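Local coordinates for protein dipeptide Epimerase (Enterococcus faecalis V583, PDB 3JW7) that belongs to the mandelate racemase/muconate lactonizing enzyme family, pairing an enolase-like N-terminal domain with a TIM-type barrel whose strand ends face a bound isoleucine and tyrosine, at residues N127-D132 and T315-D320; I261-M266 and C288-M293. All blocks are in the same frame, centred on the assembly; numbering follows the deposited sequence.

How the interactions relate
Following the chain, strand 128-135 opens the barrel, and strand 314-317, the eighth, comes back beside it, so interaction 1 (127-132 with 315-320) closes a long loop holding most of the barrel. Interaction 2 (261-266 with 288-293) closes a much shorter one within it, around helices 265-268 and 271-284, and pairs the sixth and seventh barrel strands. Strand 287-290 in turn borders strand 314-317: the N of Asp-318 lies 2.8 Å from the O of Ile-290, a probable hydrogen bond. The two contacts therefore sit on one sheet. Both reach the bound isoleucine: interaction 1 through hydrogen bonds, interaction 2 by packing, while its own bonds go to the bound tyrosine.

Interaction 1 (N127-D132 and T315-D320); sequences NQVITD and TRADLD. With ILE (isoleucine), chain I.
Val-129 lays its CG2 methyl over the CB of Ala-317, and at 3.4 Å between those two carbons the packing is tighter than usual. Beside this apolar pair, one water joins the backbones: it donates to the O of Ile-130 and accepts from the N of Ala-317 at 2.9 Å. Further along, the two backbones meet directly, with the N of Asp-132 bonded to the O of Ala-317 at 3.1 Å. Thr-131 carries its hydroxyl opposite its own backbone N (chi1 178°), which turns OG1 toward the turn that follows strand 314-317. There OG1 accepts the N-H of Leu-319 at 2.8 Å, with an angle of 155° at the hydrogen, and donates to the O of Asp-132, so two bonds fix its rotation. This is where the barrel closes, the first strand meeting the eighth, as expected of the TIM-type barrel in the enolase superfamily; the start of the first strand is bonded through its backbone to strand 341-343, and strand 157-161 is its next neighbour in the barrel. Past the closure the side chains turn acidic. Asp-132 and Asp-318 bring their OD1 atoms to 2.5 Å from each other, their carboxylate planes turned 55° apart. Asp-132 also forms a salt bridge from OD2 to Arg-187, and Asp-318 one from OD2 to Lys-159. The amino N of the bound isoleucine donates to OD2 of Asp-318 at 2.8 Å, more weakly to its OD1, and to OD1 of Asp-320 at 2.8 Å, while OD2 of Asp-320 takes the backbone N of Thr-134.

Interaction 2 (I261-M266 and C288-M293); sequences INIKLM and CMIGCM. With TYR (tyrosine), chain J; ILE (isoleucine), chain I.
Leaving the backbone beside its own N (chi1 -73°) and running extended until a bend at chi4 (58°), Lys-264 passes along Gly-291 and Cys-292, its CE 3.3 Å from the O of Cys-292. Asn-262 holds CG anti to the backbone N (chi1 -180°), which brings ND2 to the CE of Met-289, the side chains crossing at a slant. Asn-262 lies in strand 260-263 and Lys-264 just past its end, at the N-cap of helix 265-268; this strand runs parallel to its barrel neighbour 287-290, the two joined as a beta-alpha-beta unit through helix 271-284. Three backbone bonds lace the pair, among them the N of Ile-263 to the O of Met-289 at 2.7 Å. One face is apolar, with CD1 of Ile-263 against SG of Cys-288 at 3.7 Å. At the strand ends, NZ of Lys-264 makes a salt bridge with Asp-240, a weak bond to OD1 of Asn-262 and a bond to the O of the bound tyrosine at 3.2 Å; ND2 of Asn-262 bonds to Glu-215. Met-293 crosses the lysine at about a right angle. The amino N of the tyrosine donates to the O of Cys-292 at 2.7 Å.

Interaction 1 (N127-D132 and T315-D320)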
ATOM      1  N   ASN A 127     -16.249   2.298   8.214  1.00 18.17           N
ATOM      2  CA  ASN A 127     -15.695   3.648   8.310  1.00 19.53           C
ATOM      3  C   ASN A 127     -14.388   3.663   9.085  1.00 19.98           C
ATOM      4  O   ASN A 127     -13.963   4.703   9.589  1.00 21.10           O
ATOM      5  CB  ASN A 127     -16.686   4.581   9.002  1.00 21.33           C
ATOM      6  CG  ASN A 127     -17.148   4.042  10.339  1.00 23.14           C
ATOM      7  OD1 ASN A 127     -16.471   3.217  10.953  1.00 21.62           O
ATOM      8  ND2 ASN A 127     -18.301   4.511  10.802  1.00 25.93           N
ATOM      9  N   GLN A 128     -13.754   2.503   9.181  1.00 18.16           N
ATOM     10  CA  GLN A 128     -12.496   2.384   9.900  1.00 18.87           C
ATOM     11  C   GLN A 128     -11.778   1.146   9.415  1.00 18.96           C
ATOM     12  O   GLN A 128     -12.372   0.284   8.775  1.00 18.64           O
ATOM     13  CB  GLN A 128     -12.744   2.258  11.408  1.00 20.16           C
ATOM     14  CG  GLN A 128     -13.604   1.064  11.804  1.00 23.31           C
ATOM     15  CD  GLN A 128     -13.764   0.933  13.309  1.00 27.01           C
ATOM     16  OE1 GLN A 128     -13.990   1.921  14.007  1.00 28.40           O
ATOM     17  NE2 GLN A 128     -13.655  -0.290  13.813  1.00 28.03           N
ATOM     18  N   VAL A 129     -10.494   1.067   9.720  1.00 19.02           N
ATOM     19  CA  VAL A 129      -9.706  -0.082   9.332  1.00 20.20           C
ATOM     20  C   VAL A 129      -8.641  -0.323  10.386  1.00 19.37           C
ATOM     21  O   VAL A 129      -8.154   0.621  11.011  1.00 18.66           O
ATOM     22  CB  VAL A 129      -9.020   0.138   7.964  1.00 23.56           C
ATOM     23  CG1 VAL A 129      -8.126   1.355   8.020  1.00 24.12           C
ATOM     24  CG2 VAL A 129      -8.213  -1.086   7.589  1.00 26.26           C
ATOM     25  N   ILE A 130      -8.300  -1.589  10.593  1.00 17.60           N
ATOM     26  CA  ILE A 130      -7.272  -1.955  11.554  1.00 17.28           C
ATOM     27  C   ILE A 130      -6.024  -2.335  10.775  1.00 16.74           C
ATOM     28  O   ILE A 130      -6.055  -3.227   9.927  1.00 16.47           O
ATOM     29  CB  ILE A 130      -7.708  -3.147  12.426  1.00 18.46           C
ATOM     30  CG1 ILE A 130      -8.889  -2.734  13.305  1.00 19.40           C
ATOM     31  CG2 ILE A 130      -6.529  -3.621  13.283  1.00 18.61           C
ATOM     32  CD1 ILE A 130      -9.515  -3.880  14.079  1.00 23.10           C
ATOM     33  N   THR A 131      -4.927  -1.648  11.061  1.00 14.62           N
ATOM     34  CA  THR A 131      -3.680  -1.916  10.367  1.00 16.30           C
ATOM     35  C   THR A 131      -2.639  -2.626  11.216  1.00 17.99           C
ATOM     36  O   THR A 131      -2.665  -2.554  12.444  1.00 19.26           O
ATOM     37  CB  THR A 131      -3.042  -0.604   9.855  1.00 15.69           C
ATOM     38  OG1 THR A 131      -1.798  -0.903   9.218  1.00 14.62           O
ATOM     39  CG2 THR A 131      -2.782   0.368  11.024  1.00 17.54           C
ATOM     40  N   ASP A 132      -1.734  -3.331  10.546  1.00 16.81           N
ATOM     41  CA  ASP A 132      -0.636  -3.986  11.226  1.00 17.53           C
ATOM     42  C   ASP A 132       0.438  -2.901  11.297  1.00 16.61           C
ATOM     43  O   ASP A 132       0.178  -1.736  10.998  1.00 16.95           O
ATOM     44  CB  ASP A 132      -0.105  -5.176  10.408  1.00 16.89           C
ATOM     45  CG  ASP A 132       0.435  -4.772   9.024  1.00 18.26           C
ATOM     46  OD1 ASP A 132       0.930  -3.637   8.858  1.00 16.05           O
ATOM     47  OD2 ASP A 132       0.388  -5.611   8.094  1.00 15.71           O
ATOM     48  N   THR A 315      -9.692  -7.334   3.174  1.00 15.82           N
ATOM     49  CA  THR A 315      -9.804  -7.805   4.551  1.00 15.41           C
ATOM     50  C   THR A 315      -8.622  -7.582   5.473  1.00 15.29           C
ATOM     51  O   THR A 315      -8.715  -7.829   6.677  1.00 16.37           O
ATOM     52  CB  THR A 315     -10.125  -9.302   4.548  1.00 16.05           C
ATOM     53  OG1 THR A 315      -9.028 -10.020   3.965  1.00 17.38           O
ATOM     54  CG2 THR A 315     -11.370  -9.563   3.717  1.00 16.61           C
ATOM     55  N   ARG A 316      -7.504  -7.140   4.914  1.00 13.65           N
ATOM     56  CA  ARG A 316      -6.320  -6.880   5.717  1.00 14.50           C
ATOM     57  C   ARG A 316      -5.785  -5.515   5.337  1.00 13.90           C
ATOM     58  O   ARG A 316      -6.071  -5.018   4.254  1.00 12.84           O
ATOM     59  CB  ARG A 316      -5.240  -7.927   5.452  1.00 13.78           C
ATOM     60  CG  ARG A 316      -5.584  -9.337   5.918  1.00 14.48           C
ATOM     61  CD  ARG A 316      -4.417 -10.280   5.631  1.00 15.80           C
ATOM     62  NE  ARG A 316      -4.646 -11.635   6.128  1.00 16.17           N
ATOM     63  CZ  ARG A 316      -5.323 -12.576   5.479  1.00 20.80           C
ATOM     64  NH1 ARG A 316      -5.849 -12.326   4.287  1.00 18.63           N
ATOM     65  NH2 ARG A 316      -5.470 -13.781   6.023  1.00 23.36           N
ATOM     66  N   ALA A 317      -5.009  -4.912   6.231  1.00 14.21           N
ATOM     67  CA  ALA A 317      -4.435  -3.608   5.946  1.00 14.97           C
ATOM     68  C   ALA A 317      -3.049  -3.449   6.545  1.00 16.80           C
ATOM     69  O   ALA A 317      -2.798  -3.811   7.697  1.00 14.25           O
ATOM     70  CB  ALA A 317      -5.353  -2.496   6.458  1.00 14.15           C
ATOM     71  N   ASP A 318      -2.154  -2.911   5.726  1.00 16.02           N
ATOM     72  CA  ASP A 318      -0.787  -2.636   6.116  1.00 14.53           C
ATOM     73  C   ASP A 318      -0.601  -1.181   5.708  1.00 14.21           C
ATOM     74  O   ASP A 318      -0.010  -0.891   4.673  1.00 13.23           O
ATOM     75  CB  ASP A 318       0.189  -3.539   5.352  1.00 14.44           C
ATOM     76  CG  ASP A 318       1.646  -3.155   5.582  1.00 15.35           C
ATOM     77  OD1 ASP A 318       2.015  -2.847   6.735  1.00 15.61           O
ATOM     78  OD2 ASP A 318       2.424  -3.168   4.608  1.00 15.43           O
ATOM     79  N   LEU A 319      -1.142  -0.273   6.521  1.00 13.86           N
ATOM     80  CA  LEU A 319      -1.060   1.161   6.244  1.00 13.53           C
ATOM     81  C   LEU A 319      -0.348   1.852   7.391  1.00 14.98           C
ATOM     82  O   LEU A 319      -0.969   2.556   8.193  1.00 15.28           O
ATOM     83  CB  LEU A 319      -2.468   1.744   6.071  1.00 11.90           C
ATOM     84  CG  LEU A 319      -3.287   1.149   4.923  1.00 13.37           C
ATOM     85  CD1 LEU A 319      -4.709   1.702   4.929  1.00 13.72           C
ATOM     86  CD2 LEU A 319      -2.604   1.455   3.608  1.00 13.92           C
ATOM     87  N   ASP A 320       0.969   1.674   7.441  1.00 15.01           N
ATOM     88  CA  ASP A 320       1.774   2.228   8.519  1.00 15.00           C
ATOM     89  C   ASP A 320       2.822   3.264   8.114  1.00 16.15           C
ATOM     90  O   ASP A 320       3.653   3.651   8.936  1.00 16.03           O
ATOM     91  CB  ASP A 320       2.457   1.067   9.256  1.00 16.25           C
ATOM     92  CG  ASP A 320       3.309   0.197   8.327  1.00 17.25           C
ATOM     93  OD1 ASP A 320       3.092   0.210   7.093  1.00 18.57           O
ATOM     94  OD2 ASP A 320       4.201  -0.516   8.834  1.00 20.10           O
TER
HETATM   95  N   ILE I 355       4.516  -1.496   5.358  1.00 16.52           N
HETATM   96  CA  ILE I 355       5.131  -0.824   4.177  1.00 18.82           C
HETATM   97  C   ILE I 355       5.785  -1.835   3.245  1.00 19.11           C
HETATM   98  O   ILE I 355       6.301  -2.863   3.691  1.00 19.85           O
HETATM   99  CB  ILE I 355       6.220   0.200   4.593  1.00 19.11           C
HETATM  100  CG1 ILE I 355       7.218  -0.470   5.534  1.00 19.31           C
HETATM  101  CG2 ILE I 355       5.571   1.437   5.205  1.00 20.81           C
HETATM  102  CD1 ILE I 355       8.511   0.315   5.744  1.00 18.10           C
HETATM  103  O   HOH W   1      -4.677  -6.031   8.940  1.00 19.32           O

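Interaction 2 (I261-M266 and C288-M293)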
ATOM      1  N   ILE A 261      -3.790 -11.106  -2.474  1.00 14.88           N
ATOM      2  CA  ILE A 261      -3.046 -10.104  -3.217  1.00 14.83           C
ATOM      3  C   ILE A 261      -2.956  -8.766  -2.490  1.00 16.02           C
ATOM      4  O   ILE A 261      -3.941  -8.270  -1.952  1.00 16.33           O
ATOM      5  CB  ILE A 261      -3.668  -9.882  -4.620  1.00 15.84           C
ATOM      6  CG1 ILE A 261      -3.364 -11.089  -5.514  1.00 16.10           C
ATOM      7  CG2 ILE A 261      -3.110  -8.594  -5.249  1.00 15.22           C
ATOM      8  CD1 ILE A 261      -4.042 -11.046  -6.884  1.00 17.76           C
ATOM      9  N   ASN A 262      -1.755  -8.198  -2.484  1.00 15.44           N
ATOM     10  CA  ASN A 262      -1.488  -6.909  -1.855  1.00 15.97           C
ATOM     11  C   ASN A 262      -1.765  -5.803  -2.880  1.00 13.78           C
ATOM     12  O   ASN A 262      -1.148  -5.777  -3.942  1.00 16.37           O
ATOM     13  CB  ASN A 262      -0.016  -6.853  -1.418  1.00 15.79           C
ATOM     14  CG  ASN A 262       0.359  -5.538  -0.739  1.00 16.85           C
ATOM     15  OD1 ASN A 262       0.006  -4.456  -1.204  1.00 19.39           O
ATOM     16  ND2 ASN A 262       1.100  -5.635   0.356  1.00 19.01           N
ATOM     17  N   ILE A 263      -2.703  -4.912  -2.567  1.00 14.40           N
ATOM     18  CA  ILE A 263      -3.040  -3.793  -3.450  1.00 14.30           C
ATOM     19  C   ILE A 263      -2.405  -2.500  -2.946  1.00 13.77           C
ATOM     20  O   ILE A 263      -2.527  -2.165  -1.770  1.00 15.01           O
ATOM     21  CB  ILE A 263      -4.564  -3.535  -3.503  1.00 14.63           C
ATOM     22  CG1 ILE A 263      -5.283  -4.736  -4.103  1.00 16.43           C
ATOM     23  CG2 ILE A 263      -4.846  -2.263  -4.306  1.00 17.66           C
ATOM     24  CD1 ILE A 263      -6.793  -4.585  -4.122  1.00 19.02           C
ATOM     25  N   LYS A 264      -1.730  -1.775  -3.833  1.00 12.98           N
ATOM     26  CA  LYS A 264      -1.125  -0.499  -3.456  1.00 13.73           C
ATOM     27  C   LYS A 264      -1.546   0.558  -4.470  1.00 14.49           C
ATOM     28  O   LYS A 264      -1.409   0.348  -5.671  1.00 15.18           O
ATOM     29  CB  LYS A 264       0.403  -0.582  -3.464  1.00 14.23           C
ATOM     30  CG  LYS A 264       1.040  -1.363  -2.322  1.00 14.18           C
ATOM     31  CD  LYS A 264       2.567  -1.199  -2.365  1.00 14.31           C
ATOM     32  CE  LYS A 264       3.258  -1.994  -1.253  1.00 15.21           C
ATOM     33  NZ  LYS A 264       2.930  -3.442  -1.334  1.00 18.81           N
ATOM     34  N   LEU A 265      -2.044   1.693  -3.997  1.00 14.08           N
ATOM     35  CA  LEU A 265      -2.450   2.747  -4.923  1.00 15.01           C
ATOM     36  C   LEU A 265      -1.255   3.183  -5.756  1.00 14.98           C
ATOM     37  O   LEU A 265      -1.402   3.535  -6.925  1.00 14.94           O
ATOM     38  CB  LEU A 265      -3.012   3.951  -4.167  1.00 15.31           C
ATOM     39  CG  LEU A 265      -4.285   3.678  -3.365  1.00 14.87           C
ATOM     40  CD1 LEU A 265      -4.806   4.993  -2.796  1.00 14.49           C
ATOM     41  CD2 LEU A 265      -5.337   3.011  -4.253  1.00 15.45           C
ATOM     42  N   MET A 266      -0.069   3.147  -5.157  1.00 14.34           N
ATOM     43  CA  MET A 266       1.133   3.551  -5.873  1.00 14.60           C
ATOM     44  C   MET A 266       1.623   2.519  -6.894  1.00 14.69           C
ATOM     45  O   MET A 266       2.502   2.819  -7.697  1.00 15.28           O
ATOM     46  CB  MET A 266       2.251   3.886  -4.882  1.00 15.67           C
ATOM     47  CG  MET A 266       1.915   5.045  -3.959  1.00 17.78           C
ATOM     48  SD  MET A 266       1.432   6.540  -4.867  1.00 17.16           S
ATOM     49  CE  MET A 266      -0.159   6.836  -4.249  1.00 15.43           C
ATOM     50  N   CYS A 288      -7.983  -9.463  -0.546  1.00 15.01           N
ATOM     51  CA  CYS A 288      -6.918  -8.490  -0.776  1.00 14.79           C
ATOM     52  C   CYS A 288      -6.509  -7.742   0.489  1.00 15.42           C
ATOM     53  O   CYS A 288      -7.306  -7.554   1.414  1.00 12.95           O
ATOM     54  CB  CYS A 288      -7.347  -7.457  -1.827  1.00 13.49           C
ATOM     55  SG  CYS A 288      -7.653  -8.093  -3.496  1.00 16.66           S
ATOM     56  N   MET A 289      -5.246  -7.332   0.518  1.00 14.79           N
ATOM     57  CA  MET A 289      -4.713  -6.550   1.621  1.00 14.69           C
ATOM     58  C   MET A 289      -4.247  -5.239   1.017  1.00 14.69           C
ATOM     59  O   MET A 289      -3.530  -5.235   0.019  1.00 17.81           O
ATOM     60  CB  MET A 289      -3.510  -7.225   2.286  1.00 15.67           C
ATOM     61  CG  MET A 289      -2.893  -6.330   3.365  1.00 16.95           C
ATOM     62  SD  MET A 289      -1.594  -7.089   4.363  1.00 18.88           S
ATOM     63  CE  MET A 289      -0.165  -6.725   3.376  1.00 20.31           C
ATOM     64  N   ILE A 290      -4.675  -4.135   1.608  1.00 15.54           N
ATOM     65  CA  ILE A 290      -4.272  -2.816   1.135  1.00 14.68           C
ATOM     66  C   ILE A 290      -2.901  -2.538   1.771  1.00 15.31           C
ATOM     67  O   ILE A 290      -2.711  -2.751   2.971  1.00 14.29           O
ATOM     68  CB  ILE A 290      -5.324  -1.746   1.548  1.00 14.11           C
ATOM     69  CG1 ILE A 290      -5.005  -0.406   0.885  1.00 15.82           C
ATOM     70  CG2 ILE A 290      -5.392  -1.617   3.062  1.00 18.11           C
ATOM     71  CD1 ILE A 290      -5.104  -0.439  -0.605  1.00 12.16           C
ATOM     72  N   GLY A 291      -1.948  -2.094   0.957  1.00 14.43           N
ATOM     73  CA  GLY A 291      -0.605  -1.821   1.449  1.00 13.72           C
ATOM     74  C   GLY A 291      -0.151  -0.407   1.152  1.00 13.14           C
ATOM     75  O   GLY A 291      -0.969   0.438   0.792  1.00 13.13           O
ATOM     76  N   CYS A 292       1.147  -0.140   1.298  1.00 13.59           N
ATOM     77  CA  CYS A 292       1.668   1.200   1.043  1.00 13.81           C
ATOM     78  C   CYS A 292       3.178   1.218   0.839  1.00 12.73           C
ATOM     79  O   CYS A 292       3.861   0.245   1.135  1.00 14.85           O
ATOM     80  CB  CYS A 292       1.324   2.129   2.213  1.00 14.56           C
ATOM     81  SG  CYS A 292       2.108   1.669   3.787  1.00 16.70           S
ATOM     82  N   MET A 293       3.677   2.332   0.319  1.00 13.79           N
ATOM     83  CA  MET A 293       5.111   2.527   0.098  1.00 14.78           C
ATOM     84  C   MET A 293       5.589   3.346   1.291  1.00 15.54           C
ATOM     85  O   MET A 293       4.823   4.126   1.854  1.00 16.91           O
ATOM     86  CB  MET A 293       5.363   3.346  -1.170  1.00 15.99           C
ATOM     87  CG  MET A 293       4.789   2.744  -2.443  1.00 15.03           C
ATOM     88  SD  MET A 293       5.527   1.158  -2.799  1.00 19.02           S
ATOM     89  CE  MET A 293       4.822   0.837  -4.421  1.00 17.78           C
TER
HETATM   90  N   TYR J 356       5.752  -1.526   1.950  1.00 18.57           N
HETATM   91  CA  TYR J 356       6.334  -2.372   0.915  1.00 18.29           C
HETATM   92  C   TYR J 356       5.799  -3.802   0.966  1.00 17.96           C
HETATM   93  O   TYR J 356       4.602  -3.970   1.292  1.00 16.29           O
HETATM   94  CB  TYR J 356       7.862  -2.373   1.039  1.00 18.84           C
HETATM   95  CG  TYR J 356       8.521  -1.019   0.835  1.00 19.27           C
HETATM   96  CD1 TYR J 356       9.567  -0.607   1.658  1.00 19.04           C
HETATM   97  CD2 TYR J 356       8.138  -0.172  -0.208  1.00 20.15           C
HETATM   98  CE1 TYR J 356      10.219   0.609   1.456  1.00 20.04           C
HETATM   99  CE2 TYR J 356       8.792   1.056  -0.424  1.00 20.38           C
HETATM  100  CZ  TYR J 356       9.834   1.433   0.416  1.00 20.73           C
HETATM  101  OH  TYR J 356      10.510   2.618   0.217  1.00 22.47           O
HETATM  102  OXT TYR J 356       6.576  -4.732   0.659  1.00 16.02           O
HETATM  103  N   ILE I 355       4.516  -1.496   5.358  1.00 16.52           N
HETATM  104  CA  ILE I 355       5.131  -0.824   4.177  1.00 18.82           C
HETATM  105  C   ILE I 355       5.785  -1.835   3.245  1.00 19.11           C
HETATM  106  O   ILE I 355       6.301  -2.863   3.691  1.00 19.85           O
HETATM  107  CB  ILE I 355       6.220   0.200   4.593  1.00 19.11           C
HETATM  108  CG1 ILE I 355       7.218  -0.470   5.534  1.00 19.31           C
HETATM  109  CG2 ILE I 355       5.571   1.437   5.205  1.00 20.81           C
HETATM  110  CD1 ILE I 355       8.511   0.315   5.744  1.00 18.10           C
HETATM  111  O   HOH W   2       2.317  -2.868   1.884  1.00 15.46           O
HETATM  112  O   HOH W   3      -2.127   1.926  -1.193  1.00 15.74           O